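PDB 2FTZ: geranyltranstransferase from Thermotoga maritima, which probably catalyses the condensation of geranyl diphosphate with isopentenyl diphosphate to give farnesyl diphosphate, a chain-elongation step of isoprenoid synthesis. Local coordinates for residues R23-P28 with V75-T80; E150-E155 with V168-A173; D86-I91 with D110-A115; I91-F96 with S102-Y107. One frame throughout, in Å; residues are numbered along the deposited sequence. Where two conformers were deposited one is given.

Interaction 1 of 4, residues R23-P28 with V75-T80; sequences REILRP and VELFHT
L26 lies alongside L77, the two leucines pointing opposite ways, so that CD1 of L26 comes to rest against CD2 of L77 at 4.0 Å. The other methyl of L77 is used as well: CD1 meets CG2 of I25 at 4.3 Å, so one fork straddles two successive residues of the helix 19-26. In L77 the branch carbon CG stands anti to the carbonyl carbon (chi1 -73°), which sends the fork across to the neighbouring helix. The backbones stay well apart, with the CA atoms of L26 and L77 separated by 9.7 Å. Other helices of the all-helical prenyl synthase fold join in: L39 and A42 of helix 33-43 and L122 of helix 109-127 also lie against L26, while L119 packs on L77. Within helix 69-87, E76 O is gripped twice, by T80 N at 2.9 Å and by T80 OG1 at 2.7 Å, from opposite faces of its carbonyl plane. That second bond settles the hydroxyl of the buried T80 on its own helix. Between the two segments only aliphatic carbons touch, and over a small area, so the contact implies dispersion and burial of hydrocarbon, without polar bonds between 23-28 and 75-80.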
loop_
_atom_site.group_PDB
_atom_site.type_symbol
_atom_site.label_atom_id
_atom_site.label_comp_id
_atom_site.label_asym_id
_atom_site.label_seq_id
_atom_site.Cartn_x
_atom_site.Cartn_y
_atom_site.Cartn_z
ATOM N N ARG A 23 -6.914 -17.376 -6.011
ATOM C CA ARG A 23 -8.380 -17.436 -6.091
ATOM C C ARG A 23 -9.054 -17.475 -4.700
ATOM O O ARG A 23 -10.086 -16.842 -4.499
ATOM C CB ARG A 23 -8.816 -18.573 -7.011
ATOM C CG ARG A 23 -8.522 -18.297 -8.489
ATOM C CD ARG A 23 -9.204 -19.302 -9.409
ATOM N NE ARG A 23 -8.936 -19.024 -10.822
ATOM C CZ ARG A 23 -9.520 -18.077 -11.563
ATOM N NH1 ARG A 23 -10.430 -17.251 -11.053
ATOM N NH2 ARG A 23 -9.179 -17.957 -12.846
ATOM N N GLU A 24 -8.464 -18.156 -3.728
ATOM C CA GLU A 24 -8.976 -18.157 -2.352
ATOM C C GLU A 24 -8.956 -16.783 -1.712
ATOM O O GLU A 24 -9.968 -16.327 -1.089
ATOM C CB GLU A 24 -8.167 -19.129 -1.462
ATOM C CG GLU A 24 -8.456 -20.609 -1.649
ATOM C CD GLU A 24 -7.347 -21.531 -1.080
ATOM O OE1 GLU A 24 -6.366 -21.015 -0.491
ATOM O OE2 GLU A 24 -7.454 -22.772 -1.248
ATOM N N ILE A 25 -7.802 -16.117 -1.797
ATOM C CA ILE A 25 -7.652 -14.803 -1.206
ATOM C C ILE A 25 -8.559 -13.754 -1.855
ATOM O O ILE A 25 -9.058 -12.858 -1.176
ATOM C CB ILE A 25 -6.172 -14.337 -1.270
ATOM C CG1 ILE A 25 -5.306 -15.251 -0.413
ATOM C CG2 ILE A 25 -6.040 -12.877 -0.823
ATOM C CD1 ILE A 25 -3.804 -15.039 -0.680
ATOM N N LEU A 26 -8.717 -13.840 -3.177
ATOM C CA LEU A 26 -9.476 -12.865 -3.911
ATOM C C LEU A 26 -10.932 -13.214 -4.179
ATOM O O LEU A 26 -11.608 -12.462 -4.888
ATOM C CB LEU A 26 -8.754 -12.532 -5.215
ATOM C CG LEU A 26 -7.361 -11.916 -5.048
ATOM C CD1 LEU A 26 -6.730 -11.659 -6.404
ATOM C CD2 LEU A 26 -7.372 -10.642 -4.212
ATOM N N ARG A 27 -11.442 -14.288 -3.576
ATOM C CA ARG A 27 -12.855 -14.648 -3.693
ATOM C C ARG A 27 -13.661 -13.505 -3.061
ATOM O O ARG A 27 -13.485 -13.225 -1.866
ATOM C CB ARG A 27 -13.102 -15.929 -2.909
ATOM C CG ARG A 27 -14.525 -16.525 -3.067
ATOM C CD ARG A 27 -14.597 -17.786 -2.306
ATOM N NE ARG A 27 -15.933 -18.403 -2.398
ATOM C CZ ARG A 27 -16.195 -19.590 -1.890
ATOM N NH1 ARG A 27 -15.229 -20.305 -1.290
ATOM N NH2 ARG A 27 -17.398 -20.096 -2.038
ATOM N N PRO A 28 -14.507 -12.811 -3.835
ATOM C CA PRO A 28 -15.235 -11.706 -3.195
ATOM C C PRO A 28 -16.070 -12.126 -1.978
ATOM O O PRO A 28 -16.632 -13.227 -1.928
ATOM C CB PRO A 28 -16.117 -11.151 -4.330
ATOM C CG PRO A 28 -15.354 -11.559 -5.617
ATOM C CD PRO A 28 -14.754 -12.881 -5.292
ATOM N N VAL A 75 4.137 -11.657 -3.267
ATOM C CA VAL A 75 4.863 -11.029 -4.361
ATOM C C VAL A 75 3.990 -10.895 -5.626
ATOM O O VAL A 75 4.004 -9.846 -6.282
ATOM C CB VAL A 75 6.203 -11.736 -4.616
ATOM C CG1 VAL A 75 6.734 -11.369 -5.962
ATOM C CG2 VAL A 75 7.221 -11.341 -3.492
ATOM N N GLU A 76 3.206 -11.919 -5.923
ATOM C CA GLU A 76 2.381 -11.871 -7.104
ATOM C C GLU A 76 1.227 -10.855 -6.979
ATOM O O GLU A 76 0.868 -10.192 -7.944
ATOM C CB GLU A 76 1.838 -13.249 -7.405
ATOM C CG GLU A 76 1.194 -13.372 -8.800
ATOM C CD GLU A 76 2.118 -13.114 -10.016
ATOM O OE1 GLU A 76 3.364 -12.881 -9.942
ATOM O OE2 GLU A 76 1.536 -13.007 -11.097
ATOM N N LEU A 77 0.654 -10.749 -5.795
ATOM C CA LEU A 77 -0.451 -9.790 -5.534
ATOM C C LEU A 77 0.107 -8.383 -5.669
ATOM O O LEU A 77 -0.496 -7.511 -6.268
ATOM C CB LEU A 77 -1.041 -10.029 -4.129
ATOM C CG LEU A 77 -1.904 -11.267 -3.864
ATOM C CD1 LEU A 77 -2.325 -11.357 -2.379
ATOM C CD2 LEU A 77 -3.104 -11.285 -4.782
ATOM N N PHE A 78 1.292 -8.183 -5.127
ATOM C CA PHE A 78 1.961 -6.877 -5.220
ATOM C C PHE A 78 2.267 -6.499 -6.657
ATOM O O PHE A 78 1.965 -5.376 -7.111
ATOM C CB PHE A 78 3.241 -6.853 -4.395
ATOM C CG PHE A 78 3.754 -5.449 -4.155
ATOM C CD1 PHE A 78 4.606 -4.856 -5.046
ATOM C CD2 PHE A 78 3.341 -4.721 -3.048
ATOM C CE1 PHE A 78 5.051 -3.537 -4.832
ATOM C CE2 PHE A 78 3.816 -3.413 -2.829
ATOM C CZ PHE A 78 4.645 -2.846 -3.698
ATOM N N HIS A 79 2.863 -7.436 -7.386
ATOM C CA HIS A 79 3.100 -7.284 -8.807
ATOM C C HIS A 79 1.830 -6.900 -9.557
ATOM O O HIS A 79 1.858 -5.939 -10.361
ATOM C CB HIS A 79 3.697 -8.593 -9.353
ATOM C CG HIS A 79 3.962 -8.584 -10.809
ATOM N ND1 HIS A 79 4.758 -7.631 -11.414
ATOM C CD2 HIS A 79 3.544 -9.416 -11.788
ATOM C CE1 HIS A 79 4.794 -7.878 -12.706
ATOM N NE2 HIS A 79 4.062 -8.942 -12.957
ATOM N N THR A 80 0.746 -7.671 -9.339
ATOM C CA THR A 80 -0.571 -7.350 -9.924
ATOM C C THR A 80 -1.008 -5.911 -9.684
ATOM O O THR A 80 -1.415 -5.197 -10.634
ATOM C CB THR A 80 -1.656 -8.310 -9.475
ATOM O OG1 THR A 80 -1.182 -9.649 -9.669
ATOM C CG2 THR A 80 -2.980 -8.121 -10.296
#

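Interaction 2 of 4, residues E150-E155 with V168-A173; sequences EAMDVE and VERMYA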
loop_
_atom_site.group_PDB
_atom_site.type_symbol
_atom_site.label_atom_id
_atom_site.label_comp_id
_atom_site.label_asym_id
_atom_site.label_seq_id
_atom_site.Cartn_x
_atom_site.Cartn_y
_atom_site.Cartn_z
ATOM N N GLU A 150 9.199 3.587 -10.181
ATOM C CA GLU A 150 8.068 4.021 -11.006
ATOM C C GLU A 150 8.019 5.562 -11.109
ATOM O O GLU A 150 7.771 6.109 -12.186
ATOM C CB GLU A 150 6.746 3.438 -10.411
ATOM C CG GLU A 150 5.513 3.777 -11.153
ATOM C CD GLU A 150 5.438 3.190 -12.557
ATOM O OE1 GLU A 150 6.345 2.432 -13.019
ATOM O OE2 GLU A 150 4.434 3.522 -13.199
ATOM N N ALA A 151 8.173 6.253 -9.979
ATOM C CA ALA A 151 8.222 7.720 -9.960
ATOM C C ALA A 151 9.332 8.246 -10.870
ATOM O O ALA A 151 9.164 9.236 -11.583
ATOM C CB ALA A 151 8.400 8.251 -8.481
ATOM N N MET A 152 10.497 7.613 -10.795
ATOM C CA MET A 152 11.629 8.042 -11.647
ATOM C C MET A 152 11.261 7.844 -13.094
ATOM O O MET A 152 11.516 8.696 -13.921
ATOM C CB MET A 152 12.874 7.215 -11.344
ATOM C CG MET A 152 13.524 7.527 -9.975
ATOM S SD MET A 152 14.828 6.363 -9.618
ATOM C CE MET A 152 15.256 6.778 -7.912
ATOM N N ASP A 153 10.624 6.725 -13.410
ATOM C CA ASP A 153 10.287 6.451 -14.836
ATOM C C ASP A 153 9.346 7.554 -15.349
ATOM O O ASP A 153 9.535 8.086 -16.428
ATOM C CB ASP A 153 9.634 5.066 -14.945
ATOM C CG ASP A 153 9.801 4.397 -16.331
ATOM O OD1 ASP A 153 10.584 4.849 -17.203
ATOM O OD2 ASP A 153 9.176 3.337 -16.476
ATOM N N VAL A 154 8.306 7.838 -14.588
ATOM C CA VAL A 154 7.320 8.861 -14.928
ATOM C C VAL A 154 7.956 10.253 -15.062
ATOM O O VAL A 154 7.711 10.987 -16.039
ATOM C CB VAL A 154 6.169 8.864 -13.893
ATOM C CG1 VAL A 154 5.274 10.089 -14.027
ATOM C CG2 VAL A 154 5.339 7.551 -14.042
ATOM N N GLU A 155 8.736 10.627 -14.062
ATOM C CA GLU A 155 9.361 11.938 -14.021
ATOM C C GLU A 155 10.455 12.149 -15.079
ATOM O O GLU A 155 10.559 13.241 -15.622
ATOM C CB GLU A 155 9.868 12.222 -12.601
ATOM C CG GLU A 155 8.690 12.337 -11.601
ATOM C CD GLU A 155 9.060 12.871 -10.254
ATOM O OE1 GLU A 155 9.878 13.807 -10.213
ATOM O OE2 GLU A 155 8.471 12.402 -9.247
ATOM N N VAL A 168 19.344 6.144 -15.123
ATOM C CA VAL A 168 18.496 5.136 -15.775
ATOM C C VAL A 168 18.736 3.776 -15.198
ATOM O O VAL A 168 17.804 3.023 -14.909
ATOM C CB VAL A 168 18.718 5.110 -17.337
ATOM C CG1 VAL A 168 17.803 4.006 -17.952
ATOM C CG2 VAL A 168 18.441 6.462 -17.900
ATOM N N GLU A 169 19.994 3.419 -14.984
ATOM C CA GLU A 169 20.316 2.118 -14.399
ATOM C C GLU A 169 19.749 1.976 -12.962
ATOM O O GLU A 169 19.196 0.935 -12.601
ATOM C CB GLU A 169 21.811 1.917 -14.364
ATOM C CG GLU A 169 22.448 1.825 -15.687
ATOM C CD GLU A 169 23.941 1.540 -15.567
ATOM O OE1 GLU A 169 24.326 0.564 -14.864
ATOM O OE2 GLU A 169 24.700 2.286 -16.196
ATOM N N ARG A 170 19.809 3.048 -12.188
ATOM C CA ARG A 170 19.184 3.036 -10.844
ATOM C C ARG A 170 17.659 2.844 -10.927
ATOM O O ARG A 170 17.100 2.071 -10.177
ATOM C CB ARG A 170 19.522 4.298 -10.051
ATOM C CG ARG A 170 18.903 4.335 -8.654
ATOM C CD ARG A 170 19.184 5.591 -7.965
ATOM N NE ARG A 170 20.615 5.752 -7.801
ATOM C CZ ARG A 170 21.345 6.688 -8.403
ATOM N NH1 ARG A 170 20.790 7.599 -9.210
ATOM N NH2 ARG A 170 22.647 6.708 -8.187
ATOM N N MET A 171 16.999 3.563 -11.845
ATOM C CA MET A 171 15.593 3.441 -12.067
ATOM C C MET A 171 15.211 1.974 -12.387
ATOM O O MET A 171 14.214 1.453 -11.856
ATOM C CB MET A 171 15.110 4.441 -13.163
ATOM C CG MET A 171 13.624 4.404 -13.395
ATOM S SD MET A 171 13.178 3.273 -14.703
ATOM C CE MET A 171 13.858 4.133 -16.184
ATOM N N TYR A 172 15.996 1.290 -13.220
ATOM C CA TYR A 172 15.770 -0.168 -13.462
ATOM C C TYR A 172 15.912 -1.030 -12.202
ATOM O O TYR A 172 15.019 -1.905 -11.930
ATOM C CB TYR A 172 16.726 -0.664 -14.554
ATOM C CG TYR A 172 16.301 -0.377 -15.978
ATOM C CD1 TYR A 172 15.697 0.843 -16.324
ATOM C CD2 TYR A 172 16.521 -1.296 -16.992
ATOM C CE1 TYR A 172 15.315 1.119 -17.617
ATOM C CE2 TYR A 172 16.156 -1.013 -18.313
ATOM C CZ TYR A 172 15.557 0.212 -18.619
ATOM O OH TYR A 172 15.137 0.496 -19.899
ATOM N N ALA A 173 16.955 -0.748 -11.430
ATOM C CA ALA A 173 17.286 -1.500 -10.222
ATOM C C ALA A 173 16.134 -1.317 -9.214
ATOM O O ALA A 173 15.775 -2.255 -8.488
ATOM C CB ALA A 173 18.633 -1.008 -9.608
#
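Helices 147-158 and 165-173 run roughly antiparallel, their local axes 9.0 Å apart at a signed crossing angle of -138°, and M152 and M171 bring their CA atoms within 6.1 Å. The two are consecutive helices of the all-helical prenyl synthase fold, forming a splayed helical hairpin. The methionines lie side by side, head to tail, CB of M152 lying 3.6 Å from CG of M171. Extended beyond CG, M152 carries its CE on to CD of R170, whose guanidinium turns to E166 instead. M171 has its CG anti to the backbone N (chi1 -177°) and then bends twice, which brings its sulfur against the side chain of D153. An alanine at M171 is likely to open a gap beside M152 CB and leave the D153 carboxylate without its thioether neighbour. That carboxylate is held by OD2, which bonds to the dimethylated lysine at position 175. Its OD1 instead meets M171 CE at 3.5 Å, and the same methyl lies in plane at the edge of the Y172 ring.

Interaction 3 of 4, residues D86-I91 with D110-A115; sequences DDLPPI and DIALLA. With EDO (1,2-ethanediol), chain G.
This is a buried aliphatic contact between the turn that follows helix 69-87 and the first turns of helix 109-127, close to the subunit interface. L88 carries it from the turn, and its two methyls divide the work: CD2 presses on CB of A112 at 3.7 Å, and CD1 meets CD1 of L113 at 4.0 Å. L88 and L113 lie nearly perpendicular, meeting through one methyl each. L88 also opens a type I beta turn, closed by I91 N bonding to L88 O at 2.9 Å, with P89 and P90 at its corners. L113 in turn packs on L113 of the second subunit. Near the N-terminal end of helix 109-127, D110 holds CG between its backbone N and carbonyl carbon (chi1 49°), which lets OD1 take a weak bond from I111 N. Its OD2 accepts from O1 of a 1,2-ethanediol, probably from the crystallisation liquor, at 2.7 Å and forms a salt bridge with R158 of the second subunit. An asparagine in place of D110 would probably leave that arginine without its countercharge across the interface. D86, D87 and D92 around the turn spell DDxxxxD, the first aspartate-rich motif of short-chain prenyl synthases, which in relatives binds diphosphate through magnesium.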
loop_
_atom_site.group_PDB
_atom_site.type_symbol
_atom_site.label_atom_id
_atom_site.label_comp_id
_atom_site.label_asym_id
_atom_site.label_seq_id
_atom_site.Cartn_x
_atom_site.Cartn_y
_atom_site.Cartn_z
ATOM N N ASP A 86 0.147 1.256 -12.925
ATOM C CA ASP A 86 0.934 1.659 -14.139
ATOM C C ASP A 86 0.033 1.879 -15.355
ATOM O O ASP A 86 0.296 2.789 -16.169
ATOM C CB ASP A 86 2.037 0.614 -14.391
ATOM C CG ASP A 86 3.061 1.068 -15.389
ATOM O OD1 ASP A 86 3.761 2.079 -15.119
ATOM O OD2 ASP A 86 3.191 0.405 -16.439
ATOM N N ASP A 87 -0.999 1.035 -15.520
ATOM C CA ASP A 87 -1.894 1.087 -16.704
ATOM C C ASP A 87 -2.834 2.275 -16.676
ATOM O O ASP A 87 -3.372 2.683 -17.718
ATOM C CB ASP A 87 -2.789 -0.176 -16.830
ATOM C CG ASP A 87 -2.027 -1.431 -17.271
ATOM O OD1 ASP A 87 -0.853 -1.345 -17.738
ATOM O OD2 ASP A 87 -2.632 -2.530 -17.133
ATOM N N LEU A 88 -3.056 2.839 -15.490
ATOM C CA LEU A 88 -4.054 3.897 -15.348
ATOM C C LEU A 88 -3.799 5.075 -16.295
ATOM O O LEU A 88 -2.642 5.357 -16.659
ATOM C CB LEU A 88 -4.188 4.394 -13.892
ATOM C CG LEU A 88 -4.772 3.406 -12.870
ATOM C CD1 LEU A 88 -4.650 3.957 -11.415
ATOM C CD2 LEU A 88 -6.243 3.014 -13.209
ATOM N N PRO A 89 -4.887 5.780 -16.681
ATOM C CA PRO A 89 -4.757 6.863 -17.637
ATOM C C PRO A 89 -3.675 7.930 -17.317
ATOM O O PRO A 89 -2.991 8.341 -18.234
ATOM C CB PRO A 89 -6.166 7.478 -17.655
ATOM C CG PRO A 89 -7.082 6.314 -17.318
ATOM C CD PRO A 89 -6.300 5.580 -16.272
ATOM N N PRO A 90 -3.524 8.366 -16.035
ATOM C CA PRO A 90 -2.475 9.370 -15.711
ATOM C C PRO A 90 -1.052 8.853 -15.873
ATOM O O PRO A 90 -0.101 9.630 -15.934
ATOM C CB PRO A 90 -2.713 9.687 -14.228
ATOM C CG PRO A 90 -3.985 9.027 -13.839
ATOM C CD PRO A 90 -4.299 7.969 -14.844
ATOM N N ILE A 91 -0.896 7.541 -15.856
ATOM C CA ILE A 91 0.419 6.953 -15.901
ATOM C C ILE A 91 0.607 6.492 -17.343
ATOM O O ILE A 91 0.879 7.333 -18.198
ATOM C CB ILE A 91 0.624 5.841 -14.850
ATOM C CG1 ILE A 91 0.259 6.358 -13.440
ATOM C CG2 ILE A 91 2.114 5.323 -14.886
ATOM C CD1 ILE A 91 1.066 7.612 -12.985
ATOM N N ASP A 110 -12.030 4.664 -11.234
ATOM C CA ASP A 110 -12.242 4.677 -9.779
ATOM C C ASP A 110 -12.041 3.274 -9.187
ATOM O O ASP A 110 -11.295 3.074 -8.212
ATOM C CB ASP A 110 -13.647 5.252 -9.418
ATOM C CG ASP A 110 -14.848 4.634 -10.227
ATOM O OD1 ASP A 110 -14.712 3.832 -11.204
ATOM O OD2 ASP A 110 -15.994 5.014 -9.869
ATOM N N ILE A 111 -12.709 2.302 -9.800
ATOM C CA ILE A 111 -12.660 0.940 -9.317
ATOM C C ILE A 111 -11.253 0.393 -9.464
ATOM O O ILE A 111 -10.754 -0.286 -8.553
ATOM C CB ILE A 111 -13.659 0.071 -10.056
ATOM C CG1 ILE A 111 -15.100 0.552 -9.791
ATOM C CG2 ILE A 111 -13.551 -1.401 -9.634
ATOM C CD1 ILE A 111 -15.494 0.591 -8.319
ATOM N N ALA A 112 -10.602 0.685 -10.590
ATOM C CA ALA A 112 -9.255 0.189 -10.848
ATOM C C ALA A 112 -8.237 0.749 -9.826
ATOM O O ALA A 112 -7.353 0.024 -9.353
ATOM C CB ALA A 112 -8.807 0.489 -12.299
ATOM N N LEU A 113 -8.366 2.029 -9.491
ATOM C CA LEU A 113 -7.480 2.682 -8.511
ATOM C C LEU A 113 -7.612 1.944 -7.180
ATOM O O LEU A 113 -6.612 1.591 -6.515
ATOM C CB LEU A 113 -7.903 4.140 -8.315
ATOM C CG LEU A 113 -7.169 4.935 -7.229
ATOM C CD1 LEU A 113 -5.731 5.116 -7.696
ATOM C CD2 LEU A 113 -7.803 6.270 -6.896
ATOM N N LEU A 114 -8.849 1.727 -6.784
ATOM C CA LEU A 114 -9.139 1.066 -5.495
ATOM C C LEU A 114 -8.662 -0.385 -5.518
ATOM O O LEU A 114 -8.128 -0.846 -4.553
ATOM C CB LEU A 114 -10.629 1.084 -5.192
ATOM C CG LEU A 114 -11.121 2.509 -4.897
ATOM C CD1 LEU A 114 -12.614 2.546 -4.746
ATOM C CD2 LEU A 114 -10.413 3.125 -3.693
ATOM N N ALA A 115 -8.860 -1.095 -6.629
ATOM C CA ALA A 115 -8.385 -2.473 -6.778
ATOM C C ALA A 115 -6.884 -2.608 -6.604
ATOM O O ALA A 115 -6.388 -3.542 -5.973
ATOM C CB ALA A 115 -8.824 -3.074 -8.168
HETATM C C1 EDO G . -18.334 2.793 -9.635
HETATM O O1 EDO G . -18.334 3.866 -10.582
HETATM C C2 EDO G . -19.098 1.618 -10.222
HETATM O O2 EDO G . -19.024 1.728 -11.647
#

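Interaction 4 of 4, residues I91-F96 with S102-Y107; sequences IDNADF and SCHRTY
Both S102 (chi1 54°) and H104 (chi1 62°) place their first side-chain atom between backbone N and carbonyl carbon, and this brings OG and the imidazole up to A94 O. S102 sits at the N-cap position of the short helix 103-107, here tied back to the loop that carries the last aspartate of the DDxxxxD motif, D92. S102 OG donates to A94 O at 2.8 Å in the carbonyl plane, and the same oxygen lies 3.0 Å from CE1 of H104. The hydroxyl oxygen also sits over one face of the imidazole, 3.2 Å above its plane and toward the rim. One residue on, S102 N bonds to D95 O at 3.0 Å, the donor standing above that carbonyl plane. R105, bent at chi2 and chi3, lays its guanidinium over the D95 carboxylate, the planes 24° apart; the pair is a long one, 3.8 Å from OD1 to NE, held by charge alone. A water donates to N93 OD1 and to D95 OD1, and bonds at 2.7 Å to H104 NE2 at the ring edge.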
loop_
_atom_site.group_PDB
_atom_site.type_symbol
_atom_site.label_atom_id
_atom_site.label_comp_id
_atom_site.label_asym_id
_atom_site.label_seq_id
_atom_site.Cartn_x
_atom_site.Cartn_y
_atom_site.Cartn_z
ATOM N N ILE A 91 -0.896 7.541 -15.856
ATOM C CA ILE A 91 0.419 6.953 -15.901
ATOM C C ILE A 91 0.607 6.492 -17.343
ATOM O O ILE A 91 0.879 7.333 -18.198
ATOM C CB ILE A 91 0.624 5.841 -14.850
ATOM C CG1 ILE A 91 0.259 6.358 -13.440
ATOM C CG2 ILE A 91 2.114 5.323 -14.886
ATOM C CD1 ILE A 91 1.066 7.612 -12.985
ATOM N N ASP A 92 0.438 5.199 -17.630
ATOM C CA ASP A 92 0.710 4.703 -18.974
ATOM C C ASP A 92 -0.512 4.580 -19.862
ATOM O O ASP A 92 -0.364 4.462 -21.098
ATOM C CB ASP A 92 1.574 3.434 -18.911
ATOM C CG ASP A 92 3.022 3.762 -18.538
ATOM O OD1 ASP A 92 3.466 4.925 -18.766
ATOM O OD2 ASP A 92 3.716 2.878 -18.004
ATOM N N ASN A 93 -1.709 4.692 -19.273
ATOM C CA ASN A 93 -2.950 4.751 -20.057
ATOM C C ASN A 93 -3.055 3.571 -21.033
ATOM O O ASN A 93 -3.275 3.751 -22.249
ATOM C CB ASN A 93 -3.029 6.094 -20.817
ATOM C CG ASN A 93 -4.413 6.382 -21.387
ATOM O OD1 ASN A 93 -5.428 5.881 -20.907
ATOM N ND2 ASN A 93 -4.456 7.218 -22.415
ATOM N N ALA A 94 -2.882 2.370 -20.493
ATOM C CA ALA A 94 -2.972 1.127 -21.275
ATOM C C ALA A 94 -4.423 0.672 -21.449
ATOM O O ALA A 94 -5.146 0.464 -20.473
ATOM C CB ALA A 94 -2.148 0.010 -20.602
ATOM N N ASP A 95 -4.850 0.515 -22.693
ATOM C CA ASP A 95 -6.180 -0.030 -22.977
ATOM C C ASP A 95 -6.213 -1.563 -22.771
ATOM O O ASP A 95 -7.290 -2.138 -22.526
ATOM C CB ASP A 95 -6.627 0.342 -24.409
ATOM C CG ASP A 95 -7.152 1.789 -24.520
ATOM O OD1 ASP A 95 -7.255 2.495 -23.495
ATOM O OD2 ASP A 95 -7.473 2.223 -25.653
ATOM N N PHE A 96 -5.041 -2.204 -22.865
ATOM C CA PHE A 96 -4.904 -3.664 -22.744
ATOM C C PHE A 96 -3.771 -4.110 -21.814
ATOM O O PHE A 96 -2.770 -3.404 -21.626
ATOM C CB PHE A 96 -4.730 -4.310 -24.128
ATOM C CG PHE A 96 -5.916 -4.134 -25.007
ATOM C CD1 PHE A 96 -7.005 -4.996 -24.896
ATOM C CD2 PHE A 96 -5.986 -3.069 -25.901
ATOM C CE1 PHE A 96 -8.131 -4.823 -25.686
ATOM C CE2 PHE A 96 -7.109 -2.880 -26.695
ATOM C CZ PHE A 96 -8.189 -3.764 -26.588
ATOM N N SER A 102 -7.774 -3.667 -20.009
ATOM C CA SER A 102 -7.190 -3.275 -18.749
ATOM C C SER A 102 -8.282 -3.135 -17.682
ATOM O O SER A 102 -9.472 -2.968 -17.972
ATOM C CB SER A 102 -6.442 -1.934 -18.904
ATOM O OG SER A 102 -7.310 -0.932 -19.464
ATOM N N CYS A 103 -7.821 -3.134 -16.437
ATOM C CA CYS A 103 -8.705 -3.065 -15.271
ATOM C C CYS A 103 -9.653 -1.880 -15.362
ATOM O O CYS A 103 -10.888 -2.041 -15.241
ATOM C CB CYS A 103 -7.842 -2.956 -14.015
ATOM S SG CYS A 103 -8.799 -3.364 -12.567
ATOM N N HIS A 104 -9.092 -0.682 -15.625
ATOM C CA HIS A 104 -9.884 0.546 -15.696
ATOM C C HIS A 104 -10.817 0.554 -16.885
ATOM O O HIS A 104 -11.906 1.132 -16.789
ATOM C CB HIS A 104 -9.032 1.838 -15.647
ATOM C CG HIS A 104 -8.077 1.984 -16.791
ATOM N ND1 HIS A 104 -6.857 1.341 -16.816
ATOM C CD2 HIS A 104 -8.154 2.703 -17.942
ATOM C CE1 HIS A 104 -6.229 1.646 -17.941
ATOM N NE2 HIS A 104 -6.997 2.462 -18.648
ATOM N N ARG A 105 -10.428 -0.098 -17.987
ATOM C CA ARG A 105 -11.304 -0.176 -19.164
ATOM C C ARG A 105 -12.499 -1.109 -18.887
ATOM O O ARG A 105 -13.581 -0.929 -19.440
ATOM C CB ARG A 105 -10.519 -0.649 -20.405
ATOM C CG ARG A 105 -9.473 0.361 -20.918
ATOM C CD ARG A 105 -10.094 1.546 -21.607
ATOM N NE ARG A 105 -10.757 1.155 -22.846
ATOM C CZ ARG A 105 -11.565 1.945 -23.549
ATOM N NH1 ARG A 105 -11.825 3.186 -23.140
ATOM N NH2 ARG A 105 -12.126 1.490 -24.668
ATOM N N THR A 106 -12.300 -2.078 -17.994
ATOM C CA THR A 106 -13.308 -3.073 -17.688
ATOM C C THR A 106 -14.238 -2.552 -16.601
ATOM O O THR A 106 -15.458 -2.670 -16.727
ATOM C CB THR A 106 -12.653 -4.407 -17.280
ATOM O OG1 THR A 106 -11.685 -4.802 -18.282
ATOM C CG2 THR A 106 -13.696 -5.502 -17.119
ATOM N N TYR A 107 -13.661 -1.923 -15.565
ATOM C CA TYR A 107 -14.396 -1.554 -14.366
ATOM C C TYR A 107 -14.520 -0.073 -14.073
ATOM O O TYR A 107 -15.306 0.295 -13.207
ATOM C CB TYR A 107 -13.732 -2.212 -13.159
ATOM C CG TYR A 107 -13.896 -3.693 -13.204
ATOM C CD1 TYR A 107 -15.090 -4.307 -12.763
ATOM C CD2 TYR A 107 -12.897 -4.495 -13.738
ATOM C CE1 TYR A 107 -15.248 -5.655 -12.833
ATOM C CE2 TYR A 107 -13.042 -5.849 -13.801
ATOM C CZ TYR A 107 -14.218 -6.425 -13.366
ATOM O OH TYR A 107 -14.330 -7.778 -13.476
HETATM O O HOH W 1 -6.654 3.557 -21.066
#

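In the fold
From the N terminus, interaction 1 comes first: it brings helix 69-87 back onto helix 19-26 and closes the loop that holds helices 33-43 and 49-61. The same helix 69-87 then leads into interaction 3, about 17 Å away between centres, where residues 86-91 meet helix 109-127. Interaction 4 is nested inside that loop and shares I91 with it; probable backbone hydrogen bonds from D92 N to D86 O and from A94 N to D87 O join the pair. Interaction 2 closes last, a short hairpin farther along, on the opposite side of the chain's centre from interaction 1. It still touches the loop that carries the aspartate-rich motif, V154 and E150 packing on I91.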